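Local coordinates for Ara h 8 allergen isoform (Arachis hypogaea, PDB 6V8M), which is a pathogenesis-related PR-10 protein and peanut allergen of the Bet v 1 family, binds 8-anilino-1-naphthalene sulfonate in the crystal, and possibly binds abscisic acid, at residues A[92-98]-A[131-135]; A[2-8]-A[115-121]; A[37-42]-A[54-59]. All blocks are in the same frame, centred on the assembly; numbering follows the deposited sequence.

All three contacts belong to one Bet v 1 fold, in which a seven-stranded antiparallel sheet curves around the long helix 129-152. Interactions 1 and 2 are neighbours, their centres about 10 Å apart; strands 95-107 and 110-121 run side by side there. Interaction 3 lies at the far end of the sheet, its centre about 23 Å from that of interaction 2; it precedes interaction 1 along the chain and is nested in the loop that interaction 2 closes. Interactions 2 and 3 each pair an outermost strand with its neighbour, while interaction 1 sets helix 129-152 against the turn and start of strand 95-107. Interactions 1 and 3 touch the same anilinonaphthalene sulfonate, interaction 2 another.

Interaction 1 (A[92-98]-A[131-135]); sequences QEILEKV and VHQDV. With 2AN (8-anilino-1-naphthalene sulfonate), chain E; SO4 (sulfate ion), chain I.
Val131 and Leu95 meet tip to tip, CG1 of the valine 3.7 Å from CD1 of the leucine, and this is the tight part of the contact. A chi1 of -64° sets Leu95 CG beside its own backbone N, and the straight chi2 carries CD1 to the helix. One helical turn later Val135 adds looser apolar contacts, its CG2 4.4 Å from Leu95 CD1 and its CG1 4.5 Å from Val98 CG1. The other methyl of Val131, CG2, lies 4.0 Å from Ile94 CG2, while the far end of the isoleucine leads away from the helix.

The polar side of the contact is looser. Gln92, its chain bent at chi2, sends NE2 to Asp134 OD2 at 3.0 Å, but the bond is weak: its angle at the hydrogen is only 120° and the amide and carboxylate planes lie 67° apart. Asp134 OD1 forms a salt bridge with Lys138. Gln92 OE1 is buried without a polar partner, near C3 of the chain E anilinonaphthalene sulfonate. The open side is the type I turn of residues 92-95, where a sulfate, probably from the crystallisation liquor, accepts from N of exposed Glu93.

In the fold, this turn leads into strand 95-107, whose bulge at Glu96 and Lys97 faces His120 of strand 110-121; Phe119 of that strand also packs on Val135, and Leu127 on Leu95.

Interaction 2 (A[2-8]-A[115-121]); sequences GVHTFEE and VSVTFHT. With 2AN (8-anilino-1-naphthalene sulfonate), chain C.
Thr121 OG1 is shared by two residues near the start of the chain, His4 and Gly2, where strand 3-8 runs antiparallel to strand 115-121. The His4 side chain can be followed out to it. CB lies 4.1 Å from Phe119 CB. A chi1 of -43° swings the ring to the backbone-N side, over toward Thr121; CD2 lies 3.6 Å from Phe119 O and 3.7 Å from Thr121 CG2, the two in roughly perpendicular directions. At the tip, NE2 shares a hydrogen bond of 3.2 Å with Thr121 OG1, which sits in the plane of the ring at its edge. Either atom could donate. The same hydroxyl accepts from Gly2 N, so the threonine ties down both the chain start and the imidazole.

His4-Phe119, Phe6-Val117 and Glu8-Val115 are hydrogen-bonded pairs, each with two N-H...O bonds. On their face, the rings of Phe6 and Phe119 have planes at 89° and approach obliquely, with Phe6 CE2 3.7 Å from Phe119 CD1. Val115 and Val117 continue it against the chain C anilinonaphthalene sulfonate, Val117 CG2 coming within 3.7 Å of C11 on the anilino ring. Glu8 lies beside the sulfonate and sends OE1 to Lys136 in a salt bridge.

On the opposite face, with Glu7, Ser116 and His120, Thr5 OG1 and Thr118 OG1 are hydrogen-bonded at 3.0 Å. Next to them the methyls Val3 CG1 and Thr118 CG2 are squeezed to 3.5 Å, and Val3 also covers one face of the His120 ring.

Strand 3-12 forms one edge of the sheet within this chain. Strand 110-121 lies between it and strand 95-107, bonding to Ser99 and Lys101, while His132 of helix 129-152 meets the Phe6 ring and Leu127 of the preceding loop packs on Phe119.

Interaction 3 (A[37-42]-A[54-59]); sequences AIQSIE and KKVTAV. With 2AN (8-anilino-1-naphthalene sulfonate), chain G; 2AN (8-anilino-1-naphthalene sulfonate), chain E; 2AN (8-anilino-1-naphthalene sulfonate), chain D.
The carbonyl O of Thr57 accepts from both Gln39 N, at 2.7 Å, and Ser40 N, at 3.3 Å: a classic beta bulge, in which Gln39 and Ser40 both face Thr57. It interrupts the antiparallel hairpin of strands 38-45 and 53-59, at one end of the Bet v 1 sheet. Ala37 O is doubly used too, by Val59 N and by Gln39 NE2, the amide coming from above the carbonyl plane.

Apolar contacts fill the face of Ile38, Ile41, Val56 and Ala58. Ile41 and Val56 lie side by side, CG1 of the isoleucine 4.0 Å from CG2 of the valine, and Ile38 CG2 crosses toward Val56 CG1; Thr31 of helix 27-34 touches both isoleucines. Ile38 CD1 and Ala58 CB lie against two anilinonaphthalene sulfonates, of chains D and E, so Ile38, Val56 and Ala58 help line the ligand pocket.

Charged groups gather at Glu42 and Lys55, whose OE1 and NZ stay 4.5 Å apart, beyond a salt bridge. With CG anti to the backbone N (chi1 -175°) and the chain extended, Lys55 runs over the face of the chain G naphthalene, CE 3.6 Å from C10; its NZ bonds the sulfonate O2 at 2.8 Å and makes a cation-pi contact with Tyr66.

Water joins the polar face, hydrogen-bonded to Ser40 OG and Thr57 OG1 and lying 2.7 Å from Glu42 OE1 and 2.8 Å from Lys55 O.

Interaction 1 (A[92-98]-A[131-135])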
loop_
_atom_site.group_PDB
_atom_site.type_symbol
_atom_site.label_atom_id
_atom_site.label_comp_id
_atom_site.label_asym_id
_atom_site.label_seq_id
_atom_site.Cartn_x
_atom_site.Cartn_y
_atom_site.Cartn_z
ATOM N N GLN A 92 12.841 -2.653 5.937
ATOM C CA GLN A 92 14.023 -1.847 6.345
ATOM C C GLN A 92 14.295 -2.112 7.837
ATOM O O GLN A 92 13.335 -2.085 8.637
ATOM C CB GLN A 92 13.807 -0.362 6.039
ATOM C CG GLN A 92 14.031 0.028 4.578
ATOM C CD GLN A 92 12.782 -0.079 3.727
ATOM O OE1 GLN A 92 11.791 -0.712 4.097
ATOM N NE2 GLN A 92 12.806 0.553 2.567
ATOM N N GLU A 93 15.550 -2.362 8.197
ATOM C CA GLU A 93 16.006 -2.603 9.599
ATOM C C GLU A 93 15.599 -1.417 10.497
ATOM O O GLU A 93 15.171 -1.646 11.641
ATOM C CB GLU A 93 17.532 -2.718 9.680
ATOM N N ILE A 94 15.702 -0.194 9.985
ATOM C CA ILE A 94 15.476 1.036 10.804
ATOM C C ILE A 94 13.979 1.221 11.135
ATOM O O ILE A 94 13.688 2.033 12.033
ATOM C CB ILE A 94 16.102 2.278 10.114
ATOM C CG1 ILE A 94 16.296 3.451 11.078
ATOM C CG2 ILE A 94 15.305 2.725 8.901
ATOM C CD1 ILE A 94 17.083 3.097 12.302
ATOM N N LEU A 95 13.049 0.535 10.461
ATOM C CA LEU A 95 11.586 0.744 10.661
ATOM C C LEU A 95 10.990 -0.286 11.631
ATOM O O LEU A 95 11.276 -1.473 11.475
ATOM C CB LEU A 95 10.884 0.657 9.307
ATOM C CG LEU A 95 11.266 1.734 8.294
ATOM C CD1 LEU A 95 10.607 1.490 6.949
ATOM C CD2 LEU A 95 10.927 3.123 8.818
ATOM N N GLU A 96 10.181 0.167 12.584
ATOM C CA GLU A 96 9.274 -0.700 13.385
ATOM C C GLU A 96 8.091 -1.076 12.502
ATOM O O GLU A 96 7.767 -2.288 12.401
ATOM C CB GLU A 96 8.779 0.018 14.637
ATOM C CG GLU A 96 9.880 0.186 15.666
ATOM C CD GLU A 96 9.679 1.242 16.739
ATOM O OE1 GLU A 96 10.685 1.570 17.413
ATOM O OE2 GLU A 96 8.539 1.749 16.894
ATOM N N LYS A 97 7.482 -0.065 11.882
ATOM C CA LYS A 97 6.299 -0.243 11.015
ATOM C C LYS A 97 6.076 1.034 10.203
ATOM O O LYS A 97 6.569 2.111 10.598
ATOM C CB LYS A 97 5.050 -0.587 11.840
ATOM C CG LYS A 97 4.579 0.497 12.801
ATOM C CD LYS A 97 3.380 0.101 13.656
ATOM C CE LYS A 97 2.941 1.228 14.567
ATOM N NZ LYS A 97 1.682 0.937 15.304
ATOM N N VAL A 98 5.276 0.914 9.152
ATOM C CA VAL A 98 4.692 2.067 8.413
ATOM C C VAL A 98 3.178 1.871 8.323
ATOM O O VAL A 98 2.740 0.827 7.835
ATOM C CB VAL A 98 5.320 2.255 7.025
ATOM C CG1 VAL A 98 4.823 3.541 6.401
ATOM C CG2 VAL A 98 6.833 2.249 7.070
ATOM N N VAL A 131 14.971 5.936 2.769
ATOM C CA VAL A 131 13.899 5.023 3.265
ATOM C C VAL A 131 12.541 5.624 2.892
ATOM O O VAL A 131 11.694 4.889 2.361
ATOM C CB VAL A 131 14.019 4.773 4.778
ATOM C CG1 VAL A 131 12.793 4.037 5.312
ATOM C CG2 VAL A 131 15.302 4.027 5.115
ATOM N N HIS A 132 12.372 6.922 3.109
ATOM C CA HIS A 132 11.152 7.667 2.727
ATOM C C HIS A 132 10.944 7.498 1.211
ATOM O O HIS A 132 9.843 7.144 0.797
ATOM C CB HIS A 132 11.228 9.140 3.143
ATOM C CG HIS A 132 10.127 9.943 2.554
ATOM N ND1 HIS A 132 10.283 10.682 1.377
ATOM C CD2 HIS A 132 8.868 10.155 2.970
ATOM C CE1 HIS A 132 9.141 11.271 1.089
ATOM N NE2 HIS A 132 8.274 10.999 2.064
ATOM N N GLN A 133 11.992 7.717 0.424
ATOM C CA GLN A 133 11.929 7.676 -1.059
ATOM C C GLN A 133 11.530 6.272 -1.493
ATOM O O GLN A 133 10.712 6.156 -2.410
ATOM C CB GLN A 133 13.239 8.110 -1.720
ATOM C CG GLN A 133 13.313 7.781 -3.221
ATOM C CD GLN A 133 14.523 8.367 -3.925
ATOM O OE1 GLN A 133 14.944 9.492 -3.664
ATOM N NE2 GLN A 133 15.086 7.611 -4.858
ATOM N N ASP A 134 12.127 5.245 -0.877
ATOM C CA ASP A 134 11.922 3.838 -1.303
ATOM C C ASP A 134 10.468 3.429 -1.007
ATOM O O ASP A 134 9.834 2.818 -1.887
ATOM C CB ASP A 134 12.924 2.913 -0.638
ATOM C CG ASP A 134 12.756 1.489 -1.138
ATOM O OD1 ASP A 134 13.061 1.270 -2.328
ATOM O OD2 ASP A 134 12.264 0.643 -0.353
ATOM N N VAL A 135 9.942 3.772 0.174
ATOM C CA VAL A 135 8.563 3.379 0.568
ATOM C C VAL A 135 7.578 4.153 -0.312
ATOM O O VAL A 135 6.583 3.575 -0.744
ATOM C CB VAL A 135 8.341 3.608 2.066
ATOM C CG1 VAL A 135 6.871 3.472 2.420
ATOM C CG2 VAL A 135 9.235 2.678 2.890
HETATM C C1 2AN E . 7.343 -3.361 0.788
HETATM C C2 2AN E . 8.458 -2.974 1.478
HETATM C C3 2AN E . 8.620 -1.660 1.921
HETATM C C4 2AN E . 7.711 -0.723 1.566
HETATM C C5 2AN E . 6.541 -1.065 0.851
HETATM C C6 2AN E . 5.593 -0.066 0.538
HETATM C C7 2AN E . 4.481 -0.349 -0.144
HETATM C C8 2AN E . 4.193 -1.667 -0.518
HETATM N N 2AN E . 7.244 -4.661 0.268
HETATM S S 2AN E . 4.473 -4.286 -0.644
HETATM C C9 2AN E . 5.093 -2.668 -0.288
HETATM C C10 2AN E . 6.316 -2.411 0.433
HETATM C C11 2AN E . 8.261 -5.633 0.155
HETATM C C12 2AN E . 7.842 -6.959 0.165
HETATM C C13 2AN E . 8.776 -7.981 0.121
HETATM C C14 2AN E . 10.120 -7.697 0.046
HETATM C C15 2AN E . 10.544 -6.387 0.028
HETATM C C16 2AN E . 9.623 -5.354 0.082
HETATM O O1 2AN E . 4.715 -5.065 0.534
HETATM O O2 2AN E . 3.097 -4.166 -1.029
HETATM O O3 2AN E . 5.284 -4.906 -1.796
HETATM S S SO4 I . 18.109 -2.296 5.457
HETATM O O1 SO4 I . 19.508 -1.979 5.556
HETATM O O2 SO4 I . 17.330 -1.091 5.574
HETATM O O3 SO4 I . 17.849 -2.911 4.181
HETATM O O4 SO4 I . 17.748 -3.204 6.509
#

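Interaction 2 (A[2-8]-A[115-121])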
loop_
_atom_site.group_PDB
_atom_site.type_symbol
_atom_site.label_atom_id
_atom_site.label_comp_id
_atom_site.label_asym_id
_atom_site.label_seq_id
_atom_site.Cartn_x
_atom_site.Cartn_y
_atom_site.Cartn_z
ATOM N N GLY A 2 11.173 7.190 16.700
ATOM C CA GLY A 2 10.673 8.422 16.063
ATOM C C GLY A 2 9.383 8.145 15.326
ATOM O O GLY A 2 9.186 7.028 14.852
ATOM N N VAL A 3 8.516 9.138 15.224
ATOM C CA VAL A 3 7.224 9.027 14.487
ATOM C C VAL A 3 7.239 10.106 13.410
ATOM O O VAL A 3 7.400 11.275 13.778
ATOM C CB VAL A 3 6.033 9.149 15.453
ATOM C CG1 VAL A 3 4.710 9.016 14.736
ATOM C CG2 VAL A 3 6.138 8.090 16.549
ATOM N N HIS A 4 7.012 9.727 12.159
ATOM C CA HIS A 4 7.219 10.627 10.991
ATOM C C HIS A 4 5.988 10.552 10.086
ATOM O O HIS A 4 5.801 9.516 9.458
ATOM C CB HIS A 4 8.509 10.279 10.241
ATOM C CG HIS A 4 9.683 10.004 11.122
ATOM N ND1 HIS A 4 10.566 10.985 11.516
ATOM C CD2 HIS A 4 10.089 8.870 11.720
ATOM C CE1 HIS A 4 11.480 10.444 12.300
ATOM N NE2 HIS A 4 11.202 9.167 12.451
ATOM N N THR A 5 5.140 11.574 10.123
ATOM C CA THR A 5 3.814 11.549 9.461
ATOM C C THR A 5 3.812 12.477 8.255
ATOM O O THR A 5 4.201 13.650 8.383
ATOM C CB THR A 5 2.674 11.886 10.429
ATOM O OG1 THR A 5 2.753 10.916 11.477
ATOM C CG2 THR A 5 1.316 11.821 9.769
ATOM N N PHE A 6 3.338 11.953 7.129
ATOM C CA PHE A 6 3.299 12.648 5.828
ATOM C C PHE A 6 1.879 12.556 5.307
ATOM O O PHE A 6 1.296 11.474 5.339
ATOM C CB PHE A 6 4.286 12.055 4.816
ATOM C CG PHE A 6 5.709 12.092 5.280
ATOM C CD1 PHE A 6 6.502 13.204 5.059
ATOM C CD2 PHE A 6 6.246 11.012 5.970
ATOM C CE1 PHE A 6 7.808 13.223 5.511
ATOM C CE2 PHE A 6 7.544 11.051 6.441
ATOM C CZ PHE A 6 8.320 12.158 6.203
ATOM N N GLU A 7 1.314 13.687 4.894
ATOM C CA GLU A 7 -0.061 13.718 4.323
ATOM C C GLU A 7 0.035 14.266 2.901
ATOM O O GLU A 7 0.656 15.345 2.711
ATOM C CB GLU A 7 -1.007 14.545 5.195
ATOM C CG GLU A 7 -1.308 13.884 6.528
ATOM C CD GLU A 7 -2.265 14.626 7.440
ATOM O OE1 GLU A 7 -3.305 15.092 6.943
ATOM O OE2 GLU A 7 -1.959 14.741 8.646
ATOM N N GLU A 8 -0.584 13.596 1.935
ATOM C CA GLU A 8 -0.521 14.051 0.530
ATOM C C GLU A 8 -1.837 13.786 -0.175
ATOM O O GLU A 8 -2.553 12.848 0.205
ATOM C CB GLU A 8 0.600 13.365 -0.238
ATOM C CG GLU A 8 1.947 13.667 0.356
ATOM C CD GLU A 8 3.097 13.426 -0.591
ATOM O OE1 GLU A 8 4.106 12.872 -0.134
ATOM O OE2 GLU A 8 2.969 13.803 -1.771
ATOM N N VAL A 115 -3.885 10.552 1.257
ATOM C CA VAL A 115 -3.085 9.601 2.060
ATOM C C VAL A 115 -2.492 10.286 3.277
ATOM O O VAL A 115 -2.218 11.493 3.262
ATOM C CB VAL A 115 -1.997 8.889 1.240
ATOM C CG1 VAL A 115 -2.563 8.239 -0.009
ATOM C CG2 VAL A 115 -0.840 9.809 0.909
ATOM N N SER A 116 -2.332 9.487 4.304
ATOM C CA SER A 116 -1.539 9.768 5.513
ATOM C C SER A 116 -0.608 8.577 5.711
ATOM O O SER A 116 -1.126 7.442 5.841
ATOM C CB SER A 116 -2.441 9.933 6.704
ATOM O OG SER A 116 -1.701 10.354 7.836
ATOM N N VAL A 117 0.680 8.838 5.865
ATOM C CA VAL A 117 1.665 7.731 6.007
ATOM C C VAL A 117 2.469 8.033 7.256
ATOM O O VAL A 117 3.083 9.102 7.294
ATOM C CB VAL A 117 2.574 7.610 4.787
ATOM C CG1 VAL A 117 3.483 6.401 4.912
ATOM C CG2 VAL A 117 1.765 7.530 3.507
ATOM N N THR A 118 2.450 7.115 8.215
ATOM C CA THR A 118 3.204 7.312 9.473
ATOM C C THR A 118 4.318 6.280 9.523
ATOM O O THR A 118 3.997 5.087 9.677
ATOM C CB THR A 118 2.334 7.312 10.726
ATOM O OG1 THR A 118 1.369 8.358 10.586
ATOM C CG2 THR A 118 3.148 7.611 11.969
ATOM N N PHE A 119 5.565 6.735 9.474
ATOM C CA PHE A 119 6.767 5.894 9.689
ATOM C C PHE A 119 7.098 5.911 11.183
ATOM O O PHE A 119 7.097 6.961 11.815
ATOM C CB PHE A 119 7.972 6.417 8.910
ATOM C CG PHE A 119 7.851 6.410 7.406
ATOM C CD1 PHE A 119 7.092 7.375 6.743
ATOM C CD2 PHE A 119 8.555 5.492 6.649
ATOM C CE1 PHE A 119 7.015 7.398 5.360
ATOM C CE2 PHE A 119 8.497 5.541 5.265
ATOM C CZ PHE A 119 7.710 6.472 4.626
ATOM N N HIS A 120 7.327 4.730 11.740
ATOM C CA HIS A 120 7.813 4.520 13.118
ATOM C C HIS A 120 9.222 3.938 13.018
ATOM O O HIS A 120 9.367 2.832 12.474
ATOM C CB HIS A 120 6.879 3.572 13.867
ATOM C CG HIS A 120 5.492 4.090 14.046
ATOM N ND1 HIS A 120 5.055 4.568 15.245
ATOM C CD2 HIS A 120 4.458 4.225 13.183
ATOM C CE1 HIS A 120 3.797 4.963 15.127
ATOM N NE2 HIS A 120 3.415 4.794 13.876
ATOM N N THR A 121 10.217 4.705 13.451
ATOM C CA THR A 121 11.630 4.292 13.394
ATOM C C THR A 121 12.089 3.834 14.773
ATOM O O THR A 121 11.602 4.372 15.802
ATOM C CB THR A 121 12.495 5.458 12.907
ATOM O OG1 THR A 121 12.250 6.502 13.839
ATOM C CG2 THR A 121 12.181 5.839 11.477
HETATM C C1 2AN C . 1.080 7.157 -1.096
HETATM C C2 2AN C . 0.892 6.106 -0.243
HETATM C C3 2AN C . 0.083 5.014 -0.587
HETATM C C4 2AN C . -0.545 5.007 -1.786
HETATM C C5 2AN C . -0.385 6.069 -2.707
HETATM C C6 2AN C . -1.058 6.016 -3.947
HETATM C C7 2AN C . -0.950 6.996 -4.853
HETATM C C8 2AN C . -0.147 8.110 -4.583
HETATM N N 2AN C . 1.889 8.257 -0.686
HETATM S S 2AN C . 1.499 9.688 -3.286
HETATM C C9 2AN C . 0.528 8.220 -3.399
HETATM C C10 2AN C . 0.442 7.192 -2.387
HETATM C C11 2AN C . 3.024 8.265 0.143
HETATM C C12 2AN C . 3.792 7.121 0.317
HETATM C C13 2AN C . 4.895 7.145 1.151
HETATM C C14 2AN C . 5.263 8.299 1.802
HETATM C C15 2AN C . 4.517 9.444 1.621
HETATM C C16 2AN C . 3.400 9.431 0.803
HETATM O O1 2AN C . 2.841 9.323 -2.992
HETATM O O2 2AN C . 0.973 10.481 -2.111
HETATM O O3 2AN C . 1.277 10.403 -4.504
#

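Interaction 3 (A[37-42]-A[54-59])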
loop_
_atom_site.group_PDB
_atom_site.type_symbol
_atom_site.label_atom_id
_atom_site.label_comp_id
_atom_site.label_asym_id
_atom_site.label_seq_id
_atom_site.Cartn_x
_atom_site.Cartn_y
_atom_site.Cartn_z
ATOM N N ALA A 37 8.390 -8.087 -9.697
ATOM C CA ALA A 37 9.188 -8.387 -8.483
ATOM C C ALA A 37 8.308 -9.027 -7.417
ATOM O O ALA A 37 8.875 -9.797 -6.623
ATOM C CB ALA A 37 9.841 -7.171 -7.901
ATOM N N ILE A 38 7.022 -8.668 -7.318
ATOM C CA ILE A 38 6.172 -9.278 -6.259
ATOM C C ILE A 38 5.722 -10.672 -6.709
ATOM O O ILE A 38 5.035 -10.793 -7.779
ATOM C CB ILE A 38 5.002 -8.369 -5.887
ATOM C CG1 ILE A 38 5.517 -7.044 -5.316
ATOM C CG2 ILE A 38 4.078 -9.090 -4.919
ATOM C CD1 ILE A 38 4.477 -5.946 -5.284
ATOM N N GLN A 39 6.108 -11.687 -5.927
ATOM C CA GLN A 39 5.856 -13.111 -6.257
ATOM C C GLN A 39 4.481 -13.518 -5.755
ATOM O O GLN A 39 3.775 -14.269 -6.469
ATOM C CB GLN A 39 6.900 -14.011 -5.616
ATOM C CG GLN A 39 8.316 -13.726 -6.072
ATOM C CD GLN A 39 8.472 -13.765 -7.569
ATOM O OE1 GLN A 39 8.403 -14.827 -8.203
ATOM N NE2 GLN A 39 8.749 -12.600 -8.136
ATOM N N SER A 40 4.096 -13.042 -4.571
ATOM C CA SER A 40 2.870 -13.548 -3.942
ATOM C C SER A 40 2.379 -12.610 -2.873
ATOM O O SER A 40 3.196 -11.970 -2.218
ATOM C CB SER A 40 3.076 -14.939 -3.407
ATOM O OG SER A 40 4.136 -14.980 -2.458
ATOM N N ILE A 41 1.061 -12.591 -2.733
ATOM C CA ILE A 41 0.369 -11.985 -1.572
ATOM C C ILE A 41 -0.512 -13.083 -0.995
ATOM O O ILE A 41 -1.402 -13.581 -1.687
ATOM C CB ILE A 41 -0.382 -10.705 -1.939
ATOM C CG1 ILE A 41 0.579 -9.656 -2.517
ATOM C CG2 ILE A 41 -1.168 -10.223 -0.727
ATOM C CD1 ILE A 41 -0.053 -8.321 -2.902
ATOM N N GLU A 42 -0.163 -13.540 0.194
ATOM C CA GLU A 42 -0.818 -14.688 0.855
ATOM C C GLU A 42 -1.510 -14.185 2.106
ATOM O O GLU A 42 -0.885 -13.407 2.841
ATOM C CB GLU A 42 0.228 -15.714 1.260
ATOM C CG GLU A 42 0.997 -16.303 0.095
ATOM C CD GLU A 42 2.086 -17.281 0.510
ATOM O OE1 GLU A 42 3.180 -16.826 0.984
ATOM O OE2 GLU A 42 1.825 -18.504 0.401
ATOM N N LYS A 54 -1.462 -10.323 5.938
ATOM C CA LYS A 54 -0.963 -10.847 4.656
ATOM C C LYS A 54 0.554 -10.935 4.691
ATOM O O LYS A 54 1.236 -10.080 5.295
ATOM C CB LYS A 54 -1.331 -9.957 3.466
ATOM C CG LYS A 54 -2.727 -9.358 3.510
ATOM C CD LYS A 54 -2.995 -8.454 2.330
ATOM C CE LYS A 54 -4.309 -7.718 2.432
ATOM N NZ LYS A 54 -4.471 -6.756 1.311
ATOM N N LYS A 55 1.058 -11.898 3.960
ATOM C CA LYS A 55 2.508 -12.032 3.738
ATOM C C LYS A 55 2.766 -11.651 2.283
ATOM O O LYS A 55 2.209 -12.314 1.381
ATOM C CB LYS A 55 2.958 -13.449 4.035
ATOM C CG LYS A 55 4.455 -13.665 3.954
ATOM C CD LYS A 55 4.815 -15.129 4.122
ATOM C CE LYS A 55 6.315 -15.290 4.164
ATOM N NZ LYS A 55 6.743 -16.663 3.809
ATOM N N VAL A 56 3.611 -10.660 2.072
ATOM C CA VAL A 56 3.957 -10.228 0.700
ATOM C C VAL A 56 5.388 -10.660 0.417
ATOM O O VAL A 56 6.283 -10.203 1.105
ATOM C CB VAL A 56 3.795 -8.722 0.463
ATOM C CG1 VAL A 56 4.226 -8.423 -0.957
ATOM C CG2 VAL A 56 2.402 -8.187 0.761
ATOM N N THR A 57 5.572 -11.510 -0.579
ATOM C CA THR A 57 6.896 -12.046 -0.971
ATOM C C THR A 57 7.342 -11.386 -2.279
ATOM O O THR A 57 6.574 -11.389 -3.238
ATOM C CB THR A 57 6.877 -13.578 -1.086
ATOM O OG1 THR A 57 6.524 -14.093 0.205
ATOM C CG2 THR A 57 8.228 -14.119 -1.486
ATOM N N ALA A 58 8.588 -10.920 -2.323
ATOM C CA ALA A 58 9.134 -10.237 -3.507
ATOM C C ALA A 58 10.559 -10.693 -3.778
ATOM O O ALA A 58 11.272 -11.063 -2.817
ATOM C CB ALA A 58 9.052 -8.739 -3.326
ATOM N N VAL A 59 10.985 -10.586 -5.030
ATOM C CA VAL A 59 12.428 -10.751 -5.377
ATOM C C VAL A 59 13.004 -9.350 -5.580
ATOM O O VAL A 59 12.541 -8.655 -6.509
ATOM C CB VAL A 59 12.632 -11.636 -6.610
ATOM C CG1 VAL A 59 14.096 -11.672 -7.025
ATOM C CG2 VAL A 59 12.100 -13.038 -6.375
HETATM C C1 2AN G . 4.149 -17.359 7.051
HETATM C C2 2AN G . 3.396 -16.465 7.743
HETATM C C3 2AN G . 3.987 -15.444 8.504
HETATM C C4 2AN G . 5.338 -15.352 8.592
HETATM C C5 2AN G . 6.172 -16.267 7.905
HETATM C C6 2AN G . 7.579 -16.172 7.993
HETATM C C7 2AN G . 8.383 -17.044 7.344
HETATM C C8 2AN G . 7.833 -18.059 6.543
HETATM N N 2AN G . 3.556 -18.394 6.298
HETATM S S 2AN G . 5.895 -19.485 5.378
HETATM C C9 2AN G . 6.476 -18.200 6.434
HETATM C C10 2AN G . 5.585 -17.298 7.113
HETATM C C11 2AN G . 2.311 -18.434 5.647
HETATM C C12 2AN G . 1.201 -18.942 6.307
HETATM C C13 2AN G . -0.024 -19.005 5.662
HETATM C C14 2AN G . -0.147 -18.582 4.358
HETATM C C15 2AN G . 0.954 -18.093 3.693
HETATM C C16 2AN G . 2.184 -18.023 4.326
HETATM O O1 2AN G . 7.164 -20.075 4.673
HETATM O O2 2AN G . 5.110 -18.891 4.342
HETATM O O3 2AN G . 5.314 -20.517 6.183
HETATM C C1 2AN E . 7.343 -3.361 0.788
HETATM C C2 2AN E . 8.458 -2.974 1.478
HETATM C C3 2AN E . 8.620 -1.660 1.921
HETATM C C4 2AN E . 7.711 -0.723 1.566
HETATM C C5 2AN E . 6.541 -1.065 0.851
HETATM C C6 2AN E . 5.593 -0.066 0.538
HETATM C C7 2AN E . 4.481 -0.349 -0.144
HETATM C C8 2AN E . 4.193 -1.667 -0.518
HETATM N N 2AN E . 7.244 -4.661 0.268
HETATM S S 2AN E . 4.473 -4.286 -0.644
HETATM C C9 2AN E . 5.093 -2.668 -0.288
HETATM C C10 2AN E . 6.316 -2.411 0.433
HETATM C C11 2AN E . 8.261 -5.633 0.155
HETATM C C12 2AN E . 7.842 -6.959 0.165
HETATM C C13 2AN E . 8.776 -7.981 0.121
HETATM C C14 2AN E . 10.120 -7.697 0.046
HETATM C C15 2AN E . 10.544 -6.387 0.028
HETATM C C16 2AN E . 9.623 -5.354 0.082
HETATM O O1 2AN E . 4.715 -5.065 0.534
HETATM O O2 2AN E . 3.097 -4.166 -1.029
HETATM O O3 2AN E . 5.284 -4.906 -1.796
HETATM C C1 2AN D . 8.181 -2.565 -6.589
HETATM C C2 2AN D . 6.969 -2.107 -6.180
HETATM C C3 2AN D . 6.414 -2.515 -4.965
HETATM C C4 2AN D . 7.061 -3.415 -4.190
HETATM C C5 2AN D . 8.322 -3.924 -4.568
HETATM C C6 2AN D . 8.991 -4.828 -3.718
HETATM C C7 2AN D . 10.207 -5.303 -4.045
HETATM C C8 2AN D . 10.848 -4.890 -5.228
HETATM N N 2AN D . 8.678 -2.161 -7.826
HETATM S S 2AN D . 11.182 -3.560 -7.535
HETATM C C9 2AN D . 10.230 -4.046 -6.111
HETATM C C10 2AN D . 8.931 -3.500 -5.791
HETATM C C11 2AN D . 8.588 -0.900 -8.428
HETATM C C12 2AN D . 8.469 0.268 -7.682
HETATM C C13 2AN D . 8.402 1.495 -8.324
HETATM C C14 2AN D . 8.463 1.563 -9.697
HETATM C C15 2AN D . 8.587 0.408 -10.441
HETATM C C16 2AN D . 8.641 -0.827 -9.815
HETATM O O1 2AN D . 11.274 -2.130 -7.475
HETATM O O2 2AN D . 12.406 -4.286 -7.542
HETATM O O3 2AN D . 10.375 -3.977 -8.794
HETATM O O HOH W 1 3.775 -14.327 0.204
#